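Local coordinates for PlaB phospholipase (Legionella pneumophila, PDB 6ZTI), which acts as a virulence-associated phospholipase of the alpha/beta hydrolase class, its activity controlled by tetramerization that NAD(H) mediates, at residues 16-21 and 95-100; 135-140 and 220-225; 340-345 and 392-397. All coordinates share one frame; numbering follows the deposited sequence.

Interaction 1: 16-21 and 95-100; sequences MIVIFV and ACITHS
Ile17 and Ala95 open a parallel ladder in which the backbone bonds alternate from one strand to the other. The first is the shortest, Ala95 N to Ile17 O at 2.6 Å. Ile19 N then gives to Ala95 O (2.8 Å) and Ile97 N to Ile19 O (2.9 Å), so Ile19 and Ala95 each use both their N-H and their C=O across the ladder. Val21 N to Ile97 O and His99 N to Val21 O complete five bonds, and carbonyls of the ladder also receive CA-H...O contacts, such as Thr98 CA to Val21 O at 3.1 Å.

This pair belongs to the central parallel sheet of the alpha/beta hydrolase fold, where strand 55-60 flanks 16-21 and strand 123-129 flanks 93-99. Just past the strand, Ser100 has phi 55° and psi -121°, a turn consistent with the nucleophile elbow of this fold, and its OG makes a weak hydrogen bond with His266.

Among the apolar contacts, Ile97 CD1 meets Val18 CG1 at 3.6 Å and Phe20 CE2 at 3.8 Å. Phe20 holds CG anti to its carbonyl carbon (chi1 -73°), and its ring runs alongside Ile97 where helix 35-44 covers it. On the reverse face, Val21 CB packs against Thr98 CG2 at 4.0 Å, while Ile470 and Phe468 of the second subunit cover Ile19 and Val21.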
loop_
_atom_site.group_PDB
_atom_site.type_symbol
_atom_site.label_atom_id
_atom_site.label_comp_id
_atom_site.label_asym_id
_atom_site.label_seq_id
_atom_site.Cartn_x
_atom_site.Cartn_y
_atom_site.Cartn_z
ATOM N N MET B 16 26.634 38.662 25.302
ATOM C CA MET B 16 26.093 37.379 24.879
ATOM C C MET B 16 24.573 37.374 24.976
ATOM O O MET B 16 24.001 37.847 25.959
ATOM C CB MET B 16 26.674 36.248 25.740
ATOM C CG MET B 16 25.959 34.907 25.597
ATOM S SD MET B 16 26.780 33.554 26.492
ATOM C CE MET B 16 28.223 33.293 25.455
ATOM N N ILE B 17 23.925 36.829 23.953
ATOM C CA ILE B 17 22.513 36.482 23.998
ATOM C C ILE B 17 22.418 34.966 24.078
ATOM O O ILE B 17 23.210 34.255 23.448
ATOM C CB ILE B 17 21.768 37.005 22.757
ATOM C CG1 ILE B 17 21.818 38.528 22.692
ATOM C CG2 ILE B 17 20.320 36.485 22.735
ATOM C CD1 ILE B 17 21.476 39.073 21.317
ATOM N N VAL B 18 21.452 34.467 24.843
ATOM C CA VAL B 18 21.175 33.035 24.927
ATOM C C VAL B 18 19.765 32.806 24.413
ATOM O O VAL B 18 18.843 33.540 24.777
ATOM C CB VAL B 18 21.329 32.492 26.360
ATOM C CG1 VAL B 18 20.954 30.998 26.414
ATOM C CG2 VAL B 18 22.740 32.681 26.837
ATOM N N ILE B 19 19.607 31.805 23.549
ATOM C CA ILE B 19 18.310 31.396 23.029
ATOM C C ILE B 19 18.150 29.906 23.305
ATOM O O ILE B 19 18.971 29.097 22.854
ATOM C CB ILE B 19 18.169 31.677 21.523
ATOM C CG1 ILE B 19 18.383 33.163 21.222
ATOM C CG2 ILE B 19 16.799 31.243 21.037
ATOM C CD1 ILE B 19 18.443 33.472 19.736
ATOM N N PHE B 20 17.098 29.545 24.032
ATOM C CA PHE B 20 16.760 28.149 24.275
ATOM C C PHE B 20 15.886 27.612 23.150
ATOM O O PHE B 20 15.035 28.330 22.618
ATOM C CB PHE B 20 16.041 28.009 25.616
ATOM C CG PHE B 20 16.946 28.179 26.805
ATOM C CD1 PHE B 20 17.210 29.443 27.312
ATOM C CD2 PHE B 20 17.550 27.076 27.403
ATOM C CE1 PHE B 20 18.049 29.608 28.392
ATOM C CE2 PHE B 20 18.391 27.236 28.481
ATOM C CZ PHE B 20 18.643 28.505 28.982
ATOM N N VAL B 21 16.094 26.342 22.790
ATOM C CA VAL B 21 15.360 25.706 21.695
ATOM C C VAL B 21 15.023 24.272 22.087
ATOM O O VAL B 21 15.923 23.475 22.369
ATOM C CB VAL B 21 16.161 25.722 20.380
ATOM C CG1 VAL B 21 15.345 25.126 19.242
ATOM C CG2 VAL B 21 16.584 27.115 20.038
ATOM N N ALA B 95 24.227 32.481 21.768
ATOM C CA ALA B 95 24.405 31.062 22.001
ATOM C C ALA B 95 23.039 30.392 21.990
ATOM O O ALA B 95 22.088 30.910 22.587
ATOM C CB ALA B 95 25.111 30.826 23.336
ATOM N N CYS B 96 22.939 29.265 21.285
ATOM C CA CYS B 96 21.747 28.429 21.293
ATOM C C CYS B 96 21.985 27.257 22.223
ATOM O O CYS B 96 22.999 26.565 22.105
ATOM C CB CYS B 96 21.394 27.897 19.901
ATOM S SG CYS B 96 20.538 29.079 18.877
ATOM N N ILE B 97 21.070 27.057 23.156
ATOM C CA ILE B 97 21.030 25.860 23.975
ATOM C C ILE B 97 19.818 25.076 23.500
ATOM O O ILE B 97 18.678 25.529 23.646
ATOM C CB ILE B 97 20.947 26.193 25.469
ATOM C CG1 ILE B 97 22.175 27.010 25.904
ATOM C CG2 ILE B 97 20.823 24.930 26.274
ATOM C CD1 ILE B 97 22.014 27.677 27.264
ATOM N N THR B 98 20.057 23.917 22.902
ATOM C CA THR B 98 19.010 23.135 22.268
ATOM C C THR B 98 18.827 21.807 22.988
ATOM O O THR B 98 19.725 21.320 23.676
ATOM C CB THR B 98 19.348 22.876 20.790
ATOM O OG1 THR B 98 20.360 21.868 20.710
ATOM C CG2 THR B 98 19.869 24.154 20.096
ATOM N N HIS B 99 17.644 21.222 22.816
ATOM C CA HIS B 99 17.328 19.907 23.343
ATOM C C HIS B 99 16.670 19.105 22.234
ATOM O O HIS B 99 15.850 19.631 21.472
ATOM C CB HIS B 99 16.410 19.993 24.583
ATOM C CG HIS B 99 16.057 18.663 25.181
ATOM N ND1 HIS B 99 14.755 18.236 25.321
ATOM C CD2 HIS B 99 16.833 17.669 25.678
ATOM C CE1 HIS B 99 14.743 17.035 25.872
ATOM N NE2 HIS B 99 15.991 16.668 26.102
ATOM N N SER B 100 17.076 17.844 22.118
ATOM C CA SER B 100 16.455 16.893 21.206
ATOM C C SER B 100 16.464 17.453 19.785
ATOM O O SER B 100 17.541 17.736 19.247
ATOM C CB SER B 100 15.068 16.554 21.766
ATOM O OG SER B 100 14.408 15.592 20.978
#

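Interaction 2: 135-140 and 220-225; sequences GSALAQ and VVRVAA
The backbones at Ser136 and Val220 pass each other without strand pairing: the nearest CA atoms, those of Ser136 and Val221, lie 5.4 Å apart. The motif on the first side is an ST turn, in which Leu138 N donates to Ser136 OG at 3.2 Å. The same OG donates to Val220 O at 3.0 Å, arriving 21° out of the carbonyl plane. OG anti to the backbone N (chi1 166°) places the hydroxyl where it can accept from Leu138 N and donate to Val220 O, and so ties the turn to the facing loop.

Two waters extend the junction. One donates a hydrogen bond to Gly135 O and accepts from Arg222 N at 2.8 Å; the other accepts from Ala137 N at 2.9 Å and donates to Val220 O, which is therefore gripped by two donors. The two waters thus bridge backbone groups of the two segments.

The side chains add apolar packing. Leu138 CD1 reaches Val220 CG2 at 4.3 Å, and Tyr211 of the dinucleotide pocket also touches the Leu138 side chain. Ala137 CB sits over one face of the Arg222 guanidinium, toward its rim, 4.0 Å from NH2. That extended arginine is fixed by salt bridges from NH2 to Asp380 and from NE to Glu214, and by a cation-pi contact with Phe394. At the start of segment 135-140, Gly135 O lies 3.6 Å from Ala225 CB.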
loop_
_atom_site.group_PDB
_atom_site.type_symbol
_atom_site.label_atom_id
_atom_site.label_comp_id
_atom_site.label_asym_id
_atom_site.label_seq_id
_atom_site.Cartn_x
_atom_site.Cartn_y
_atom_site.Cartn_z
ATOM N N GLY B 135 19.209 10.726 14.195
ATOM C CA GLY B 135 17.867 10.169 14.227
ATOM C C GLY B 135 17.531 9.523 15.559
ATOM O O GLY B 135 18.357 9.407 16.468
ATOM N N SER B 136 16.274 9.086 15.650
ATOM C CA SER B 136 15.730 8.388 16.809
ATOM C C SER B 136 15.049 7.111 16.345
ATOM O O SER B 136 14.210 7.148 15.441
ATOM C CB SER B 136 14.711 9.245 17.566
ATOM O OG SER B 136 13.972 8.450 18.485
ATOM N N ALA B 137 15.397 5.990 16.974
ATOM C CA ALA B 137 14.773 4.720 16.622
ATOM C C ALA B 137 13.269 4.757 16.822
ATOM O O ALA B 137 12.543 3.998 16.168
ATOM C CB ALA B 137 15.391 3.597 17.454
ATOM N N LEU B 138 12.785 5.640 17.698
ATOM C CA LEU B 138 11.368 5.708 18.007
ATOM C C LEU B 138 10.547 6.318 16.874
ATOM O O LEU B 138 9.333 6.084 16.813
ATOM C CB LEU B 138 11.152 6.528 19.277
ATOM C CG LEU B 138 11.556 5.936 20.624
ATOM C CD1 LEU B 138 11.343 6.962 21.714
ATOM C CD2 LEU B 138 10.728 4.709 20.905
ATOM N N ALA B 139 11.174 7.093 15.983
ATOM C CA ALA B 139 10.416 7.837 14.979
ATOM C C ALA B 139 9.641 6.906 14.065
ATOM O O ALA B 139 8.512 7.214 13.664
ATOM C CB ALA B 139 11.358 8.725 14.155
ATOM N N GLN B 140 10.223 5.758 13.729
ATOM C CA GLN B 140 9.541 4.829 12.844
ATOM C C GLN B 140 8.239 4.325 13.458
ATOM O O GLN B 140 7.259 4.112 12.735
ATOM C CB GLN B 140 10.470 3.666 12.493
ATOM C CG GLN B 140 9.865 2.713 11.491
ATOM C CD GLN B 140 10.879 1.755 10.894
ATOM O OE1 GLN B 140 10.970 0.600 11.299
ATOM N NE2 GLN B 140 11.640 2.232 9.912
ATOM N N VAL B 220 15.337 7.903 24.318
ATOM C CA VAL B 220 14.850 8.509 23.087
ATOM C C VAL B 220 15.951 8.546 22.034
ATOM O O VAL B 220 15.701 8.243 20.869
ATOM C CB VAL B 220 14.302 9.923 23.353
ATOM C CG1 VAL B 220 13.897 10.600 22.056
ATOM C CG2 VAL B 220 13.144 9.864 24.309
ATOM N N VAL B 221 17.167 8.930 22.421
ATOM C CA VAL B 221 18.278 9.075 21.490
ATOM C C VAL B 221 19.439 8.226 21.972
ATOM O O VAL B 221 19.803 8.260 23.152
ATOM C CB VAL B 221 18.713 10.546 21.332
ATOM C CG1 VAL B 221 17.672 11.320 20.558
ATOM C CG2 VAL B 221 18.957 11.195 22.691
ATOM N N ARG B 222 20.023 7.471 21.055
ATOM C CA ARG B 222 21.214 6.709 21.362
ATOM C C ARG B 222 22.400 7.658 21.498
ATOM O O ARG B 222 22.524 8.623 20.743
ATOM C CB ARG B 222 21.461 5.684 20.257
ATOM C CG ARG B 222 20.282 4.736 20.044
ATOM C CD ARG B 222 20.334 4.061 18.702
ATOM N NE ARG B 222 19.496 2.870 18.681
ATOM C CZ ARG B 222 19.208 2.157 17.593
ATOM N NH1 ARG B 222 19.678 2.516 16.411
ATOM N NH2 ARG B 222 18.436 1.078 17.692
ATOM N N VAL B 223 23.273 7.390 22.474
ATOM C CA VAL B 223 24.482 8.202 22.623
ATOM C C VAL B 223 25.161 8.376 21.273
ATOM O O VAL B 223 25.570 9.475 20.890
ATOM C CB VAL B 223 25.442 7.571 23.649
ATOM C CG1 VAL B 223 26.748 8.360 23.730
ATOM C CG2 VAL B 223 24.804 7.471 25.026
ATOM N N ALA B 224 25.331 7.279 20.546
ATOM C CA ALA B 224 26.041 7.368 19.284
ATOM C C ALA B 224 25.307 8.242 18.280
ATOM O O ALA B 224 25.946 8.860 17.423
ATOM C CB ALA B 224 26.262 5.971 18.691
ATOM N N ALA B 225 23.977 8.317 18.364
ATOM C CA ALA B 225 23.238 9.172 17.445
ATOM C C ALA B 225 23.277 10.646 17.822
ATOM O O ALA B 225 22.770 11.472 17.052
ATOM C CB ALA B 225 21.783 8.739 17.351
HETATM O O HOH W 1 18.871 7.455 18.454
HETATM O O HOH W 2 16.830 6.058 19.504
#

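Interaction 3: 340-345 and 392-397; sequences YSMIIF and TYFLDY. With SND (thionicotinamide-adenine-dinucleotide), chain J.
Tyr393, which pairs with Ile343, has a hydroxyl gripped by several groups: its OH donates to N3A of the thio-NAD adenine at 2.8 Å, is hydrogen-bonded to N6A of another dinucleotide, and has a weak bond with Arg381 NH1. The motif behind it is an antiparallel ladder within a mixed beta sheet. Ile343 with Tyr393 and Ser341 with Leu395 are its hydrogen-bonded pairs, exemplified by Ile343 N to Tyr393 O at 2.8 Å. The nucleotide-binding tyrosine is thus anchored through its own backbone.

Phe394 carries the packing on the face shared with Tyr340 and Met342. Its CG stands anti to the backbone N (chi1 -167°), which sends CZ to within 3.5 Å of Tyr340 CB. The two rings lie at 30° with centroids 5.5 Å apart, so they barely overlap. Met342 SD makes an oblique Met-aromatic contact, 5.4 Å from the Phe394 centroid and 46° off the ring normal. Also on this face, Asp396 is the N-cap of helix 397-404, its OD1 bonded to Ile399 N and its OD2 to Asn338.

On the other face, the Ile343 and Leu395 side chains cross, CD1 to CD1, at 3.8 Å. Ser341 OG, which bonds to His448 O, lies 3.5 Å from Tyr397 CD2.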
loop_
_atom_site.group_PDB
_atom_site.type_symbol
_atom_site.label_atom_id
_atom_site.label_comp_id
_atom_site.label_asym_id
_atom_site.label_seq_id
_atom_site.Cartn_x
_atom_site.Cartn_y
_atom_site.Cartn_z
ATOM N N TYR B 340 28.367 1.727 22.419
ATOM C CA TYR B 340 27.739 1.229 21.203
ATOM C C TYR B 340 28.115 2.062 19.980
ATOM O O TYR B 340 28.466 3.238 20.089
ATOM C CB TYR B 340 26.195 1.185 21.396
ATOM C CG TYR B 340 25.806 0.397 22.641
ATOM C CD1 TYR B 340 25.805 0.994 23.881
ATOM C CD2 TYR B 340 25.484 -0.956 22.575
ATOM C CE1 TYR B 340 25.481 0.285 25.019
ATOM C CE2 TYR B 340 25.168 -1.670 23.705
ATOM C CZ TYR B 340 25.164 -1.038 24.925
ATOM O OH TYR B 340 24.852 -1.711 26.070
ATOM N N SER B 341 28.061 1.417 18.807
ATOM C CA SER B 341 28.319 2.040 17.514
ATOM C C SER B 341 27.085 1.881 16.637
ATOM O O SER B 341 26.401 0.855 16.693
ATOM C CB SER B 341 29.528 1.420 16.822
ATOM O OG SER B 341 30.672 1.433 17.662
ATOM N N MET B 342 26.794 2.901 15.832
ATOM C CA MET B 342 25.671 2.870 14.911
ATOM C C MET B 342 26.204 2.996 13.493
ATOM O O MET B 342 27.084 3.820 13.217
ATOM C CB MET B 342 24.676 3.982 15.226
ATOM C CG MET B 342 23.362 3.818 14.533
ATOM S SD MET B 342 22.057 4.795 15.263
ATOM C CE MET B 342 22.119 6.232 14.212
ATOM N N ILE B 343 25.713 2.142 12.617
ATOM C CA ILE B 343 26.077 2.151 11.215
ATOM C C ILE B 343 24.821 2.475 10.433
ATOM O O ILE B 343 23.779 1.839 10.633
ATOM C CB ILE B 343 26.663 0.803 10.765
ATOM C CG1 ILE B 343 27.740 0.324 11.734
ATOM C CG2 ILE B 343 27.215 0.940 9.329
ATOM C CD1 ILE B 343 28.394 -0.981 11.298
ATOM N N ILE B 344 24.902 3.473 9.565
ATOM C CA ILE B 344 23.827 3.782 8.627
ATOM C C ILE B 344 24.344 3.395 7.247
ATOM O O ILE B 344 25.290 4.010 6.743
ATOM C CB ILE B 344 23.415 5.261 8.677
ATOM C CG1 ILE B 344 22.986 5.655 10.088
ATOM C CG2 ILE B 344 22.230 5.536 7.697
ATOM C CD1 ILE B 344 22.881 7.166 10.301
ATOM N N PHE B 345 23.739 2.379 6.638
ATOM C CA PHE B 345 24.127 1.941 5.303
ATOM C C PHE B 345 23.242 2.606 4.265
ATOM O O PHE B 345 22.018 2.686 4.423
ATOM C CB PHE B 345 24.024 0.422 5.120
ATOM C CG PHE B 345 24.950 -0.382 5.993
ATOM C CD1 PHE B 345 26.223 -0.697 5.578
ATOM C CD2 PHE B 345 24.510 -0.877 7.204
ATOM C CE1 PHE B 345 27.048 -1.449 6.374
ATOM C CE2 PHE B 345 25.332 -1.620 8.007
ATOM C CZ PHE B 345 26.596 -1.913 7.593
ATOM N N THR B 392 19.924 0.679 9.185
ATOM C CA THR B 392 20.699 1.112 10.341
ATOM C C THR B 392 20.907 -0.064 11.289
ATOM O O THR B 392 19.937 -0.667 11.760
ATOM C CB THR B 392 20.004 2.284 11.047
ATOM O OG1 THR B 392 19.928 3.412 10.156
ATOM C CG2 THR B 392 20.768 2.694 12.262
ATOM N N TYR B 393 22.164 -0.378 11.573
ATOM C CA TYR B 393 22.525 -1.366 12.582
ATOM C C TYR B 393 23.068 -0.655 13.808
ATOM O O TYR B 393 23.789 0.337 13.694
ATOM C CB TYR B 393 23.595 -2.343 12.070
ATOM C CG TYR B 393 23.055 -3.673 11.558
ATOM C CD1 TYR B 393 22.244 -3.728 10.447
ATOM C CD2 TYR B 393 23.386 -4.860 12.182
ATOM C CE1 TYR B 393 21.754 -4.926 9.977
ATOM C CE2 TYR B 393 22.902 -6.077 11.715
ATOM C CZ TYR B 393 22.097 -6.104 10.610
ATOM O OH TYR B 393 21.613 -7.310 10.144
ATOM N N PHE B 394 22.749 -1.200 14.971
ATOM C CA PHE B 394 23.209 -0.717 16.259
ATOM C C PHE B 394 23.933 -1.869 16.936
ATOM O O PHE B 394 23.344 -2.944 17.137
ATOM C CB PHE B 394 22.007 -0.232 17.076
ATOM C CG PHE B 394 22.362 0.577 18.288
ATOM C CD1 PHE B 394 23.309 1.594 18.217
ATOM C CD2 PHE B 394 21.708 0.352 19.489
ATOM C CE1 PHE B 394 23.613 2.329 19.330
ATOM C CE2 PHE B 394 22.007 1.089 20.598
ATOM C CZ PHE B 394 22.967 2.073 20.523
ATOM N N LEU B 395 25.199 -1.646 17.281
ATOM C CA LEU B 395 26.098 -2.701 17.705
ATOM C C LEU B 395 26.736 -2.355 19.039
ATOM O O LEU B 395 26.961 -1.183 19.360
ATOM C CB LEU B 395 27.230 -2.934 16.685
ATOM C CG LEU B 395 26.814 -3.103 15.229
ATOM C CD1 LEU B 395 28.084 -3.188 14.375
ATOM C CD2 LEU B 395 25.936 -4.312 15.029
ATOM N N ASP B 396 27.064 -3.404 19.786
ATOM C CA ASP B 396 27.803 -3.272 21.034
ATOM C C ASP B 396 29.282 -3.216 20.687
ATOM O O ASP B 396 29.878 -4.219 20.286
ATOM C CB ASP B 396 27.481 -4.434 21.970
ATOM C CG ASP B 396 28.086 -4.270 23.351
ATOM O OD1 ASP B 396 29.242 -3.808 23.452
ATOM O OD2 ASP B 396 27.404 -4.612 24.344
ATOM N N TYR B 397 29.881 -2.042 20.838
ATOM C CA TYR B 397 31.267 -1.890 20.431
ATOM C C TYR B 397 32.204 -2.684 21.329
ATOM O O TYR B 397 33.198 -3.245 20.861
ATOM C CB TYR B 397 31.666 -0.422 20.444
ATOM C CG TYR B 397 33.131 -0.249 20.122
ATOM C CD1 TYR B 397 34.089 -0.293 21.124
ATOM C CD2 TYR B 397 33.561 -0.084 18.807
ATOM C CE1 TYR B 397 35.430 -0.151 20.834
ATOM C CE2 TYR B 397 34.901 0.057 18.507
ATOM C CZ TYR B 397 35.833 0.015 19.528
ATOM O OH TYR B 397 37.175 0.162 19.257
HETATM P PA SND J . 22.228 -13.606 16.160
HETATM O O1A SND J . 22.738 -14.614 15.166
HETATM O O2A SND J . 21.084 -14.022 17.012
HETATM O O5B SND J . 21.829 -12.257 15.361
HETATM C C5B SND J . 21.342 -11.051 15.973
HETATM C C4B SND J . 20.806 -10.205 14.843
HETATM O O4B SND J . 21.870 -9.872 13.918
HETATM C C3B SND J . 19.750 -10.888 13.990
HETATM O O3B SND J . 18.940 -9.889 13.407
HETATM C C2B SND J . 20.588 -11.590 12.928
HETATM O O2B SND J . 19.814 -11.869 11.768
HETATM C C1B SND J . 21.652 -10.518 12.676
HETATM N N9A SND J . 22.929 -11.028 12.191
HETATM C C8A SND J . 23.585 -12.164 12.592
HETATM N N7A SND J . 24.721 -12.372 11.972
HETATM C C5A SND J . 24.821 -11.297 11.099
HETATM C C6A SND J . 25.799 -10.924 10.159
HETATM N N6A SND J . 26.896 -11.638 9.910
HETATM N N1A SND J . 25.606 -9.775 9.470
HETATM C C2A SND J . 24.501 -9.061 9.708
HETATM N N3A SND J . 23.500 -9.323 10.553
HETATM C C4A SND J . 23.724 -10.461 11.226
HETATM O O3 SND J . 23.364 -13.092 17.146
HETATM P PN SND J . 24.664 -13.748 17.798
HETATM O O1N SND J . 24.368 -15.151 18.173
HETATM O O2N SND J . 25.163 -12.810 18.820
HETATM O O5D SND J . 25.625 -13.778 16.523
HETATM C C5D SND J . 27.049 -13.966 16.666
HETATM C C4D SND J . 27.575 -14.660 15.434
HETATM O O4D SND J . 27.193 -16.054 15.445
HETATM C C3D SND J . 27.076 -14.109 14.102
HETATM O O3D SND J . 28.135 -14.211 13.168
HETATM C C2D SND J . 25.960 -15.079 13.721
HETATM O O2D SND J . 25.765 -15.124 12.311
HETATM C C1D SND J . 26.550 -16.379 14.237
HETATM N N1N SND J . 25.471 -17.409 14.537
HETATM C C2N SND J . 25.515 -18.591 13.899
HETATM C C3N SND J . 24.603 -19.580 14.213
HETATM C C7N SND J . 24.624 -20.897 13.524
HETATM S S7N SND J . 23.591 -22.119 13.984
HETATM N N7N SND J . 25.488 -21.044 12.541
HETATM C C4N SND J . 23.647 -19.314 15.189
HETATM C C5N SND J . 23.617 -18.083 15.814
HETATM C C6N SND J . 24.545 -17.134 15.475
#

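In the fold
From the N terminus the three contacts follow in series, none enclosing or crossing another. Interaction 1 closes a 73-residue loop, bringing strand 93-99 back beside the first strand. Interaction 2 then closes a 79-residue excursion through strand 191-197, joining the loop after strand 123-129 to the start of helix 223-226. Interaction 3 closes 46 residues of loops and strands in the mixed sheet. Interactions 1 and 2 do not touch, their nearest atoms being about 5 Å apart. Interactions 2 and 3 do: Arg222 NE lies 3.4 Å from Phe394 CD2, and Ala225 CB packs on Met342 CE, so the hydrolase core meets the mixed sheet, whose Tyr393 binds the dinucleotide.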